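Exopolygalacturonate lyase (Vibrio vulnificus, PDB 5A29) probably cleaves pectate (polygalacturonate) chains by beta-elimination, as a manganese-binding member of polysaccharide lyase family 2. Local coordinates at residues Ile61-Arg66 and Arg503-Ala508; Gln87-Arg92 and Asp518-Leu523; Val465-Leu470 and Asp494-Lys499; Thr54-Asp59 and Thr114-Asp119. All coordinates share one frame; numbering follows the deposited sequence. Where two conformers were deposited one is given.

Contact 1 (Ile61-Arg66 and Arg503-Ala508); sequences INTTTR and RGYFLA
I61 and T63, on the inner side of the first segment, close against the ring of Y505, and this is the tightly packed half of the contact. I61 puts both branches round the phenol end, CG1 lying 3.6 Å from Y505 OH and CG2 3.8 Å from Y505 CZ. T63 CG2 comes obliquely to the ring, 4.0 Å from Y505 CD2. A beta-branched residue suits each place, and T63 alone splits its roles, turning its methyl to the ring and its hydroxyl to polar partners: R503 NE donates to T63 OG1 (3.0 Å, 161° at the hydrogen), which also bonds to L513 O, while R503 NH2 bonds to P510 O.

The partly exposed side is polar and is led by R66. This arginine bends back at chi2 (-56°) and chi3, so that its guanidinium end reaches R503 O with NH1 (2.9 Å) and NH2 (3.1 Å) together, while NH1 also bonds to T63 O. Y505 CE2 lies over one guanidinium face, 3.4 Å from R66 NH2. G504, with a positive phi of 89°, lets the chain turn here without a side chain crowding R66. E46 of helix 27-46 forms a salt bridge with R66 NE, and the Y505 ring touches both that helix and A515 of strand 514-516, the antiparallel partner of strand 60-62.

Contact 2 (Gln87-Arg92 and Asp518-Leu523); sequences QQNFLR and DAIEPL
N89 and D518 meet where helix 88-101 begins, and direct hydrogen bonding comes first. N89 N donates to D518 OD1 (2.8 Å, 140° at the hydrogen), meeting the oxygen on its syn side but 28° out of the carboxylate plane. Near-eclipsed about its first torsion (chi1 -132°), D518 swings its carboxylate toward this first turn. The carboxylate suits the spot, since backbone N-H groups there have no partner a turn earlier, and a negative charge would be expected to interact favourably with the helix dipole.

Water-mediated bonds extend the grip. One water accepts from Q88 N and donates to D518 OD2 (2.6 Å between the oxygens), so the two carboxylate oxygens serve neighbouring amides. A second water donates to N89 O and A519 O and accepts from L523 N, tying the opening turns of both helices together.

Apolar packing completes the contact. L523, with CG anti to its backbone N, directs CD1 to 4.0 Å from R92 O and CD2 to 4.2 Å from R92 CD. The extended methylenes of R92 serve as a greasy surface for leucine, while its NH2 bonds to Y159 O. Two helix beginnings thus lie side by side, one receiving an aspartate from the loop that leads into the other, a way of joining helices consistent with the (alpha/alpha)7 toroid known for polysaccharide lyase family 2.

Contact 3 (Val465-Leu470 and Asp494-Lys499); sequences VSPMTL and DKLVEK
V465 and L496 are the two bumps of this contact, each lodged against the opposing segment. V465 presents its CG2 methyl to the surface of helix 484-500, where it settles among L496 N (3.7 Å), K495 CB (3.9 Å) and K499 CE (3.9 Å). A chi1 of -65° sets CG1 anti to the carbonyl carbon and leaves CG2 between the backbone N and carbonyl carbon; a short, branched residue suits the shallow dip between successive turns.

L496 answers in the other direction. Its CG stands anti to the backbone N (chi1 -170°), carrying the two methyls out from the helix into the bend that opens helix 467-480. CD1 presses on S466 CA at 3.8 Å and on P467 CD at 4.1 Å, and CD2 meets L470 CD1 at 3.9 Å. Leucine, forked at its end, can fill both sides of this angle. P467 suits the first turn of a helix, where its missing N-H costs no bond, and its ring forms one wall of the hollow.

The S466 side chain points away, though its CA is part of the hollow. With T469 it makes a capping box: T469 N bonds to S466 OG and S466 N to T469 OG1. K499 closes the outer edge. No hydrogen bond passes directly between the segments, which implies matching by apolar shape, while the S466 and T469 hydroxyls bond to E414 and K499 NZ to S463 O.

Contact 4 (Thr54-Asp59 and Thr114-Asp119); sequences TPLLAD and TRYFMD
Y116, on helix 105-120, packs against an ST turn, T54 to L56, that leads the loop toward strand 60-62. With CG anti to the backbone N (chi1 180°), the tyrosine stands out from its helix, and between CB and the phenol oxygen it meets all three residues of the turn. CB lies beside the proline ring, 3.9 Å from P55 CG. Next, the aromatic ring carries P55 CD over one face in a CH-pi contact, 3.7 Å from the centroid and only 12° off the ring normal. Proline suits this place because its CD hydrogens, next to the ring nitrogen, are slightly polarised and the rigid ring holds CD over the aromatic centre.

At one edge, CE2 is met by L56 CG at 3.7 Å. The same leucine reaches on to the next aromatic, its CD2 lying 4.2 Å from the edge of F117 at CD1; F117 in turn stacks on F84. Finally the phenol oxygen of Y116 passes T54, coming to 3.3 Å from T54 CG2. Threonine serves twice here, since its methyl borders the tyrosine while its hydroxyl shapes the loop: T54 OG1 accepts from L56 N at 3.1 Å, with 150° at the hydrogen.

How the contacts relate
Contacts 2 and 3 are buried, contact 3 even though it lies almost as far from the chain's centre as the partly buried contacts 1 and 4. Contact 1 combines arginine-carbonyl bonds with packing round Y505, contact 2 uses a carboxylate and bridging waters, contact 3 aliphatic fit, and contact 4 aromatic packing. Contact 2 is the hub: F506 of contact 1 packs on A519, E521 and P522, I520 and E521 reach P467 of contact 3, and Q87 NE2 probably hydrogen-bonds to L57 O and D59 OD1 of contact 4. Contacts 2 and 4 involve the consecutive helices 88-101 and 105-120; segments of contacts 1 and 3 adjoin near the end of helix 484-500. Contacts 3 and 4 do not touch.

Contact 1 (Ile61-Arg66 and Arg503-Ala508)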
loop_
_atom_site.group_PDB
_atom_site.type_symbol
_atom_site.label_atom_id
_atom_site.label_comp_id
_atom_site.label_asym_id
_atom_site.label_seq_id
_atom_site.Cartn_x
_atom_site.Cartn_y
_atom_site.Cartn_z
ATOM N N ILE A 61 0.072 -14.347 14.959
ATOM C CA ILE A 61 0.263 -15.524 15.833
ATOM C C ILE A 61 1.555 -15.411 16.532
ATOM O O ILE A 61 2.587 -15.088 15.922
ATOM C CB ILE A 61 0.292 -16.819 14.987
ATOM C CG1 ILE A 61 -0.983 -16.944 14.162
ATOM C CG2 ILE A 61 0.571 -18.039 15.859
ATOM C CD1 ILE A 61 -2.199 -17.202 14.995
ATOM N N ASN A 62 1.551 -15.643 17.866
ATOM C CA ASN A 62 2.804 -15.677 18.624
ATOM C C ASN A 62 3.545 -16.981 18.258
ATOM O O ASN A 62 2.949 -18.054 18.387
ATOM C CB ASN A 62 2.443 -15.662 20.155
ATOM C CG ASN A 62 3.664 -15.740 21.064
ATOM O OD1 ASN A 62 4.454 -16.667 20.951
ATOM N ND2 ASN A 62 3.831 -14.748 21.985
ATOM N N THR A 63 4.803 -16.933 17.803
ATOM C CA THR A 63 5.336 -18.172 17.243
ATOM C C THR A 63 5.943 -19.132 18.326
ATOM O O THR A 63 6.394 -20.218 17.990
ATOM C CB THR A 63 6.358 -17.961 16.127
ATOM O OG1 THR A 63 7.487 -17.235 16.630
ATOM C CG2 THR A 63 5.680 -17.141 14.935
ATOM N N THR A 64 6.012 -18.655 19.553
ATOM C CA THR A 64 6.460 -19.494 20.699
ATOM C C THR A 64 5.239 -20.118 21.327
ATOM O O THR A 64 5.170 -21.344 21.452
ATOM C CB THR A 64 7.124 -18.667 21.761
ATOM O OG1 THR A 64 8.314 -18.176 21.211
ATOM C CG2 THR A 64 7.441 -19.581 23.093
ATOM N N THR A 65 4.266 -19.302 21.719
ATOM C CA THR A 65 3.035 -19.847 22.331
ATOM C C THR A 65 2.036 -20.501 21.387
ATOM O O THR A 65 1.170 -21.291 21.788
ATOM C CB THR A 65 2.313 -18.786 23.185
ATOM O OG1 THR A 65 1.736 -17.771 22.331
ATOM C CG2 THR A 65 3.292 -18.151 24.195
ATOM N N ARG A 66 2.104 -20.133 20.106
ATOM C CA ARG A 66 1.110 -20.533 19.105
ATOM C C ARG A 66 -0.279 -19.941 19.269
ATOM O O ARG A 66 -1.248 -20.501 18.778
ATOM C CB ARG A 66 1.026 -22.052 18.882
ATOM C CG ARG A 66 2.384 -22.744 18.970
ATOM C CD ARG A 66 3.413 -22.149 18.004
ATOM N NE ARG A 66 3.122 -22.567 16.636
ATOM C CZ ARG A 66 3.929 -22.378 15.597
ATOM N NH1 ARG A 66 5.117 -21.794 15.759
ATOM N NH2 ARG A 66 3.536 -22.793 14.395
ATOM N N ARG A 503 9.481 -21.351 11.920
ATOM C CA ARG A 503 8.517 -21.782 12.951
ATOM C C ARG A 503 7.100 -21.820 12.368
ATOM O O ARG A 503 6.083 -21.608 13.077
ATOM C CB ARG A 503 8.604 -20.867 14.196
ATOM C CG ARG A 503 9.927 -21.023 14.957
ATOM C CD ARG A 503 9.913 -20.129 16.222
ATOM N NE ARG A 503 9.955 -18.688 15.896
ATOM C CZ ARG A 503 11.061 -18.011 15.572
ATOM N NH1 ARG A 503 12.233 -18.613 15.456
ATOM N NH2 ARG A 503 11.002 -16.696 15.348
ATOM N N GLY A 504 7.010 -22.206 11.095
ATOM C CA GLY A 504 5.665 -22.484 10.528
ATOM C C GLY A 504 4.968 -21.231 9.913
ATOM O O GLY A 504 3.879 -21.347 9.358
ATOM N N TYR A 505 5.650 -20.081 9.985
ATOM C CA TYR A 505 5.108 -18.800 9.461
ATOM C C TYR A 505 6.146 -18.071 8.661
ATOM O O TYR A 505 7.301 -18.466 8.612
ATOM C CB TYR A 505 4.694 -17.894 10.652
ATOM C CG TYR A 505 3.457 -18.437 11.331
ATOM C CD1 TYR A 505 2.194 -18.119 10.839
ATOM C CD2 TYR A 505 3.563 -19.378 12.399
ATOM C CE1 TYR A 505 1.062 -18.679 11.394
ATOM C CE2 TYR A 505 2.428 -19.953 12.937
ATOM C CZ TYR A 505 1.193 -19.568 12.467
ATOM O OH TYR A 505 0.049 -20.123 12.952
ATOM N N PHE A 506 5.741 -16.951 8.022
ATOM C CA PHE A 506 6.689 -16.143 7.292
ATOM C C PHE A 506 7.050 -14.888 8.103
ATOM O O PHE A 506 6.146 -14.148 8.516
ATOM C CB PHE A 506 6.072 -15.740 5.933
ATOM C CG PHE A 506 6.033 -16.907 4.963
ATOM C CD1 PHE A 506 7.197 -17.298 4.295
ATOM C CD2 PHE A 506 4.876 -17.637 4.803
ATOM C CE1 PHE A 506 7.202 -18.354 3.388
ATOM C CE2 PHE A 506 4.872 -18.753 3.954
ATOM C CZ PHE A 506 6.026 -19.116 3.252
ATOM N N LEU A 507 8.346 -14.695 8.351
ATOM C CA LEU A 507 8.828 -13.629 9.233
ATOM C C LEU A 507 9.927 -12.918 8.520
ATOM O O LEU A 507 10.736 -13.569 7.833
ATOM C CB LEU A 507 9.436 -14.225 10.523
ATOM C CG LEU A 507 8.427 -14.902 11.465
ATOM C CD1 LEU A 507 9.271 -15.463 12.628
ATOM C CD2 LEU A 507 7.452 -13.861 12.032
ATOM N N ALA A 508 9.965 -11.581 8.691
ATOM C CA ALA A 508 10.985 -10.745 8.036
ATOM C C ALA A 508 12.363 -10.926 8.736
ATOM O O ALA A 508 13.393 -10.673 8.133
ATOM C CB ALA A 508 10.554 -9.240 8.051
#

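Contact 2 (Gln87-Arg92 and Asp518-Leu523)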
loop_
_atom_site.group_PDB
_atom_site.type_symbol
_atom_site.label_atom_id
_atom_site.label_comp_id
_atom_site.label_asym_id
_atom_site.label_seq_id
_atom_site.Cartn_x
_atom_site.Cartn_y
_atom_site.Cartn_z
ATOM N N GLN A 87 -5.902 -8.630 6.626
ATOM C CA GLN A 87 -5.964 -10.055 6.240
ATOM C C GLN A 87 -6.263 -10.187 4.781
ATOM O O GLN A 87 -6.450 -11.291 4.291
ATOM C CB GLN A 87 -7.063 -10.761 7.029
ATOM C CG GLN A 87 -6.790 -10.642 8.539
ATOM C CD GLN A 87 -7.931 -11.227 9.371
ATOM O OE1 GLN A 87 -8.859 -11.847 8.841
ATOM N NE2 GLN A 87 -7.875 -10.996 10.664
ATOM N N GLN A 88 -6.261 -9.069 4.042
ATOM C CA GLN A 88 -6.625 -9.168 2.608
ATOM C C GLN A 88 -5.594 -9.983 1.822
ATOM O O GLN A 88 -5.946 -10.627 0.810
ATOM C CB GLN A 88 -6.838 -7.750 1.992
ATOM C CG GLN A 88 -7.868 -6.914 2.798
ATOM C CD GLN A 88 -9.272 -7.485 2.599
ATOM O OE1 GLN A 88 -9.723 -7.596 1.469
ATOM N NE2 GLN A 88 -9.929 -7.945 3.683
ATOM N N ASN A 89 -4.320 -9.878 2.210
ATOM C CA ASN A 89 -3.314 -10.652 1.493
ATOM C C ASN A 89 -3.399 -12.145 1.782
ATOM O O ASN A 89 -3.008 -12.939 0.955
ATOM C CB ASN A 89 -1.929 -10.145 1.729
ATOM C CG ASN A 89 -1.754 -8.805 1.144
ATOM O OD1 ASN A 89 -2.033 -8.601 -0.057
ATOM N ND2 ASN A 89 -1.220 -7.875 1.952
ATOM N N PHE A 90 -3.891 -12.490 2.960
ATOM C CA PHE A 90 -4.188 -13.909 3.230
ATOM C C PHE A 90 -5.348 -14.447 2.404
ATOM O O PHE A 90 -5.270 -15.576 1.905
ATOM C CB PHE A 90 -4.396 -14.141 4.743
ATOM C CG PHE A 90 -4.480 -15.610 5.113
ATOM C CD1 PHE A 90 -3.308 -16.397 5.086
ATOM C CD2 PHE A 90 -5.713 -16.222 5.364
ATOM C CE1 PHE A 90 -3.382 -17.772 5.383
ATOM C CE2 PHE A 90 -5.791 -17.567 5.678
ATOM C CZ PHE A 90 -4.621 -18.349 5.661
ATOM N N LEU A 91 -6.424 -13.639 2.211
ATOM C CA LEU A 91 -7.454 -13.976 1.233
ATOM C C LEU A 91 -6.874 -14.225 -0.151
ATOM O O LEU A 91 -7.220 -15.232 -0.832
ATOM C CB LEU A 91 -8.545 -12.914 1.164
ATOM C CG LEU A 91 -9.286 -12.597 2.448
ATOM C CD1 LEU A 91 -10.290 -11.457 2.136
ATOM C CD2 LEU A 91 -10.043 -13.834 2.987
ATOM N N ARG A 92 -5.981 -13.347 -0.594
ATOM C CA ARG A 92 -5.359 -13.527 -1.873
ATOM C C ARG A 92 -4.518 -14.812 -1.914
ATOM O O ARG A 92 -4.455 -15.417 -2.942
ATOM C CB ARG A 92 -4.493 -12.323 -2.246
ATOM C CG ARG A 92 -5.299 -11.036 -2.558
ATOM C CD ARG A 92 -4.322 -9.878 -2.878
ATOM N NE ARG A 92 -5.122 -8.658 -3.226
ATOM C CZ ARG A 92 -5.373 -7.664 -2.329
ATOM N NH1 ARG A 92 -4.860 -7.694 -1.126
ATOM N NH2 ARG A 92 -6.092 -6.586 -2.663
ATOM N N ASP A 518 -0.805 -11.269 7.208
ATOM C CA ASP A 518 -0.807 -10.516 5.919
ATOM C C ASP A 518 0.510 -10.597 5.172
ATOM O O ASP A 518 0.714 -9.899 4.218
ATOM C CB ASP A 518 -1.149 -9.043 6.174
ATOM C CG ASP A 518 -2.243 -8.508 5.191
ATOM O OD1 ASP A 518 -3.057 -9.352 4.705
ATOM O OD2 ASP A 518 -2.305 -7.251 4.984
ATOM N N ALA A 519 1.410 -11.499 5.586
ATOM C CA ALA A 519 2.693 -11.707 4.871
ATOM C C ALA A 519 2.446 -11.881 3.334
ATOM O O ALA A 519 1.514 -12.579 2.881
ATOM C CB ALA A 519 3.353 -12.975 5.437
ATOM N N ILE A 520 3.330 -11.322 2.541
ATOM C CA ILE A 520 3.111 -11.452 1.082
ATOM C C ILE A 520 3.980 -12.539 0.444
ATOM O O ILE A 520 3.817 -12.868 -0.720
ATOM C CB ILE A 520 3.381 -10.130 0.383
ATOM C CG1 ILE A 520 4.815 -9.717 0.665
ATOM C CG2 ILE A 520 2.354 -9.078 0.827
ATOM C CD1 ILE A 520 5.287 -8.671 -0.273
ATOM N N GLU A 521 4.916 -13.112 1.197
ATOM C CA GLU A 521 5.733 -14.229 0.653
ATOM C C GLU A 521 4.822 -15.314 0.021
ATOM O O GLU A 521 5.159 -15.787 -1.066
ATOM C CB GLU A 521 6.582 -14.901 1.769
ATOM C CG GLU A 521 7.792 -14.064 2.176
ATOM C CD GLU A 521 7.476 -12.983 3.266
ATOM O OE1 GLU A 521 6.305 -12.758 3.634
ATOM O OE2 GLU A 521 8.431 -12.286 3.689
ATOM N N PRO A 522 3.707 -15.696 0.682
ATOM C CA PRO A 522 2.844 -16.728 0.101
ATOM C C PRO A 522 2.306 -16.328 -1.247
ATOM O O PRO A 522 2.306 -17.158 -2.195
ATOM C CB PRO A 522 1.647 -16.793 1.069
ATOM C CG PRO A 522 2.224 -16.327 2.383
ATOM C CD PRO A 522 3.231 -15.276 2.012
ATOM N N LEU A 523 1.706 -15.142 -1.334
ATOM C CA LEU A 523 1.313 -14.690 -2.705
ATOM C C LEU A 523 2.457 -14.701 -3.696
ATOM O O LEU A 523 2.280 -15.121 -4.854
ATOM C CB LEU A 523 0.583 -13.332 -2.643
ATOM C CG LEU A 523 0.002 -12.844 -4.014
ATOM C CD1 LEU A 523 -1.117 -13.788 -4.485
ATOM C CD2 LEU A 523 -0.564 -11.382 -3.842
HETATM O O HOH W 1 -4.627 -6.521 4.170
HETATM O O HOH W 2 0.081 -13.430 0.641
#

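Contact 3 (Val465-Leu470 and Asp494-Lys499)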
loop_
_atom_site.group_PDB
_atom_site.type_symbol
_atom_site.label_atom_id
_atom_site.label_comp_id
_atom_site.label_asym_id
_atom_site.label_seq_id
_atom_site.Cartn_x
_atom_site.Cartn_y
_atom_site.Cartn_z
ATOM N N VAL A 465 17.228 -11.719 -1.265
ATOM C CA VAL A 465 16.051 -11.880 -2.087
ATOM C C VAL A 465 14.882 -11.391 -1.291
ATOM O O VAL A 465 14.901 -11.374 -0.037
ATOM C CB VAL A 465 15.863 -13.369 -2.564
ATOM C CG1 VAL A 465 17.031 -13.740 -3.479
ATOM C CG2 VAL A 465 15.810 -14.316 -1.391
ATOM N N SER A 466 13.809 -11.057 -1.990
ATOM C CA SER A 466 12.596 -10.650 -1.295
ATOM C C SER A 466 11.387 -11.090 -2.126
ATOM O O SER A 466 11.566 -11.548 -3.260
ATOM C CB SER A 466 12.598 -9.125 -1.180
ATOM O OG SER A 466 12.518 -8.638 -2.506
ATOM N N PRO A 467 10.161 -10.937 -1.600
ATOM C CA PRO A 467 8.982 -11.175 -2.470
ATOM C C PRO A 467 9.036 -10.336 -3.768
ATOM O O PRO A 467 8.605 -10.805 -4.888
ATOM C CB PRO A 467 7.798 -10.763 -1.564
ATOM C CG PRO A 467 8.325 -11.009 -0.152
ATOM C CD PRO A 467 9.768 -10.543 -0.226
ATOM N N MET A 468 9.547 -9.098 -3.656
ATOM C CA MET A 468 9.670 -8.204 -4.819
ATOM C C MET A 468 10.620 -8.785 -5.855
ATOM O O MET A 468 10.408 -8.534 -7.072
ATOM C CB MET A 468 10.181 -6.815 -4.437
ATOM C CG MET A 468 9.217 -6.062 -3.532
ATOM S SD MET A 468 7.569 -5.851 -4.351
ATOM C CE MET A 468 6.702 -6.876 -3.207
ATOM N N THR A 469 11.629 -9.579 -5.446
ATOM C CA THR A 469 12.493 -10.239 -6.454
ATOM C C THR A 469 11.666 -11.126 -7.357
ATOM O O THR A 469 11.852 -11.147 -8.616
ATOM C CB THR A 469 13.591 -11.134 -5.770
ATOM O OG1 THR A 469 14.233 -10.351 -4.737
ATOM C CG2 THR A 469 14.610 -11.567 -6.802
ATOM N N LEU A 470 10.783 -11.900 -6.719
ATOM C CA LEU A 470 9.972 -12.894 -7.453
ATOM C C LEU A 470 8.941 -12.154 -8.345
ATOM O O LEU A 470 8.765 -12.531 -9.500
ATOM C CB LEU A 470 9.183 -13.834 -6.516
ATOM C CG LEU A 470 10.006 -14.649 -5.482
ATOM C CD1 LEU A 470 9.115 -15.782 -4.928
ATOM C CD2 LEU A 470 11.194 -15.216 -6.207
ATOM N N ASP A 494 13.622 -20.364 -3.590
ATOM C CA ASP A 494 14.185 -21.371 -2.622
ATOM C C ASP A 494 14.908 -20.694 -1.449
ATOM O O ASP A 494 14.667 -21.025 -0.272
ATOM C CB ASP A 494 15.130 -22.332 -3.329
ATOM C CG ASP A 494 14.389 -23.343 -4.236
ATOM O OD1 ASP A 494 13.141 -23.592 -4.064
ATOM O OD2 ASP A 494 15.106 -23.945 -5.075
ATOM N N LYS A 495 15.692 -19.677 -1.763
ATOM C CA LYS A 495 16.304 -18.826 -0.725
ATOM C C LYS A 495 15.326 -18.086 0.127
ATOM O O LYS A 495 15.499 -18.013 1.352
ATOM C CB LYS A 495 17.329 -17.855 -1.302
ATOM C CG LYS A 495 18.622 -18.553 -1.624
ATOM C CD LYS A 495 19.619 -17.729 -2.416
ATOM C CE LYS A 495 20.746 -18.603 -3.011
ATOM N NZ LYS A 495 20.476 -19.032 -4.424
ATOM N N LEU A 496 14.246 -17.575 -0.487
ATOM C CA LEU A 496 13.206 -16.914 0.269
ATOM C C LEU A 496 12.553 -17.828 1.336
ATOM O O LEU A 496 12.324 -17.406 2.474
ATOM C CB LEU A 496 12.151 -16.281 -0.702
ATOM C CG LEU A 496 11.125 -15.345 -0.058
ATOM C CD1 LEU A 496 11.832 -14.001 0.321
ATOM C CD2 LEU A 496 10.071 -15.036 -1.170
ATOM N N VAL A 497 12.232 -19.077 0.965
ATOM C CA VAL A 497 11.632 -19.982 1.885
ATOM C C VAL A 497 12.667 -20.323 2.971
ATOM O O VAL A 497 12.380 -20.275 4.193
ATOM C CB VAL A 497 11.145 -21.243 1.159
ATOM C CG1 VAL A 497 10.754 -22.341 2.194
ATOM C CG2 VAL A 497 9.958 -20.880 0.221
ATOM N N GLU A 498 13.899 -20.576 2.547
ATOM C CA GLU A 498 14.939 -20.926 3.516
ATOM C C GLU A 498 15.149 -19.841 4.586
ATOM O O GLU A 498 15.167 -20.178 5.766
ATOM C CB GLU A 498 16.235 -21.282 2.795
ATOM C CG GLU A 498 17.469 -21.392 3.668
ATOM C CD GLU A 498 18.660 -21.833 2.821
ATOM O OE1 GLU A 498 19.088 -21.045 1.924
ATOM O OE2 GLU A 498 19.125 -22.990 2.999
ATOM N N LYS A 499 15.133 -18.558 4.201
ATOM C CA LYS A 499 15.330 -17.436 5.140
ATOM C C LYS A 499 14.076 -16.974 5.904
ATOM O O LYS A 499 14.174 -16.614 7.080
ATOM C CB LYS A 499 15.945 -16.223 4.419
ATOM C CG LYS A 499 17.328 -16.475 3.836
ATOM C CD LYS A 499 17.969 -15.170 3.321
ATOM C CE LYS A 499 17.148 -14.421 2.231
ATOM N NZ LYS A 499 17.692 -13.083 1.744
#

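Contact 4 (Thr54-Asp59 and Thr114-Asp119)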
loop_
_atom_site.group_PDB
_atom_site.type_symbol
_atom_site.label_atom_id
_atom_site.label_comp_id
_atom_site.label_asym_id
_atom_site.label_seq_id
_atom_site.Cartn_x
_atom_site.Cartn_y
_atom_site.Cartn_z
ATOM N N THR A 54 -15.273 -19.289 15.641
ATOM C CA THR A 54 -16.093 -18.692 14.555
ATOM C C THR A 54 -15.149 -18.776 13.333
ATOM O O THR A 54 -13.985 -19.127 13.487
ATOM C CB THR A 54 -16.433 -17.167 14.770
ATOM O OG1 THR A 54 -15.219 -16.376 14.805
ATOM C CG2 THR A 54 -17.172 -16.887 16.097
ATOM N N PRO A 55 -15.640 -18.435 12.136
ATOM C CA PRO A 55 -14.696 -18.350 11.020
ATOM C C PRO A 55 -13.661 -17.206 11.099
ATOM O O PRO A 55 -12.729 -17.214 10.294
ATOM C CB PRO A 55 -15.600 -18.159 9.825
ATOM C CG PRO A 55 -16.902 -18.786 10.236
ATOM C CD PRO A 55 -17.041 -18.416 11.676
ATOM N N LEU A 56 -13.802 -16.251 12.031
ATOM C CA LEU A 56 -12.850 -15.143 12.051
ATOM C C LEU A 56 -11.409 -15.614 12.275
ATOM O O LEU A 56 -11.165 -16.621 12.968
ATOM C CB LEU A 56 -13.220 -14.087 13.094
ATOM C CG LEU A 56 -14.533 -13.307 13.000
ATOM C CD1 LEU A 56 -14.455 -12.338 14.192
ATOM C CD2 LEU A 56 -14.639 -12.598 11.655
ATOM N N LEU A 57 -10.446 -14.838 11.797
ATOM C CA LEU A 57 -9.029 -15.155 11.950
ATOM C C LEU A 57 -8.348 -14.106 12.791
ATOM O O LEU A 57 -8.684 -12.920 12.708
ATOM C CB LEU A 57 -8.347 -15.181 10.569
ATOM C CG LEU A 57 -8.531 -16.429 9.716
ATOM C CD1 LEU A 57 -7.874 -16.178 8.383
ATOM C CD2 LEU A 57 -7.834 -17.632 10.350
ATOM N N ALA A 58 -7.328 -14.538 13.527
ATOM C CA ALA A 58 -6.414 -13.664 14.188
ATOM C C ALA A 58 -5.621 -12.877 13.119
ATOM O O ALA A 58 -5.282 -13.408 12.078
ATOM C CB ALA A 58 -5.455 -14.501 15.051
ATOM N N ASP A 59 -5.265 -11.636 13.410
ATOM C CA ASP A 59 -4.276 -10.927 12.563
ATOM C C ASP A 59 -2.877 -11.494 12.627
ATOM O O ASP A 59 -2.075 -11.300 11.707
ATOM C CB ASP A 59 -4.098 -9.520 13.092
ATOM C CG ASP A 59 -5.137 -8.579 12.595
ATOM O OD1 ASP A 59 -6.221 -9.077 12.242
ATOM O OD2 ASP A 59 -4.844 -7.325 12.547
ATOM N N THR A 114 -15.058 -14.675 4.803
ATOM C CA THR A 114 -15.492 -13.376 4.286
ATOM C C THR A 114 -17.004 -13.218 4.505
ATOM O O THR A 114 -17.475 -12.156 4.970
ATOM C CB THR A 114 -15.086 -13.227 2.829
ATOM O OG1 THR A 114 -13.625 -13.247 2.784
ATOM C CG2 THR A 114 -15.550 -11.894 2.258
ATOM N N ARG A 115 -17.749 -14.277 4.211
ATOM C CA ARG A 115 -19.209 -14.209 4.312
ATOM C C ARG A 115 -19.591 -13.989 5.780
ATOM O O ARG A 115 -20.529 -13.230 6.087
ATOM C CB ARG A 115 -19.828 -15.492 3.763
ATOM C CG ARG A 115 -21.319 -15.316 3.514
ATOM C CD ARG A 115 -22.096 -16.574 3.229
ATOM N NE ARG A 115 -21.590 -17.401 2.146
ATOM C CZ ARG A 115 -21.599 -17.074 0.860
ATOM N NH1 ARG A 115 -21.969 -15.867 0.476
ATOM N NH2 ARG A 115 -21.162 -17.943 -0.034
ATOM N N TYR A 116 -18.865 -14.597 6.716
ATOM C CA TYR A 116 -19.215 -14.419 8.140
ATOM C C TYR A 116 -18.899 -12.966 8.621
ATOM O O TYR A 116 -19.618 -12.390 9.437
ATOM C CB TYR A 116 -18.427 -15.405 8.997
ATOM C CG TYR A 116 -18.688 -15.315 10.480
ATOM C CD1 TYR A 116 -19.815 -15.954 11.052
ATOM C CD2 TYR A 116 -17.858 -14.586 11.303
ATOM C CE1 TYR A 116 -20.051 -15.867 12.435
ATOM C CE2 TYR A 116 -18.073 -14.495 12.676
ATOM C CZ TYR A 116 -19.194 -15.128 13.236
ATOM O OH TYR A 116 -19.426 -15.012 14.595
ATOM N N PHE A 117 -17.724 -12.460 8.225
ATOM C CA PHE A 117 -17.362 -11.084 8.501
ATOM C C PHE A 117 -18.456 -10.126 7.972
ATOM O O PHE A 117 -18.918 -9.260 8.713
ATOM C CB PHE A 117 -16.012 -10.678 7.842
ATOM C CG PHE A 117 -15.604 -9.272 8.228
ATOM C CD1 PHE A 117 -15.066 -9.016 9.493
ATOM C CD2 PHE A 117 -15.993 -8.211 7.439
ATOM C CE1 PHE A 117 -14.767 -7.704 9.931
ATOM C CE2 PHE A 117 -15.716 -6.896 7.867
ATOM C CZ PHE A 117 -15.092 -6.659 9.098
ATOM N N MET A 118 -18.838 -10.292 6.711
ATOM C CA MET A 118 -19.769 -9.377 6.073
ATOM C C MET A 118 -21.198 -9.556 6.614
ATOM O O MET A 118 -21.946 -8.582 6.709
ATOM C CB MET A 118 -19.719 -9.518 4.549
ATOM C CG MET A 118 -18.381 -9.002 3.981
ATOM S SD MET A 118 -18.150 -8.955 2.202
ATOM C CE MET A 118 -18.831 -7.352 1.882
ATOM N N ASP A 119 -21.558 -10.766 7.038
ATOM C CA ASP A 119 -22.846 -10.962 7.746
ATOM C C ASP A 119 -22.896 -10.316 9.109
ATOM O O ASP A 119 -23.981 -10.025 9.606
ATOM C CB ASP A 119 -23.244 -12.461 7.859
ATOM C CG ASP A 119 -23.599 -13.053 6.514
ATOM O OD1 ASP A 119 -23.823 -12.262 5.581
ATOM O OD2 ASP A 119 -23.617 -14.289 6.343
#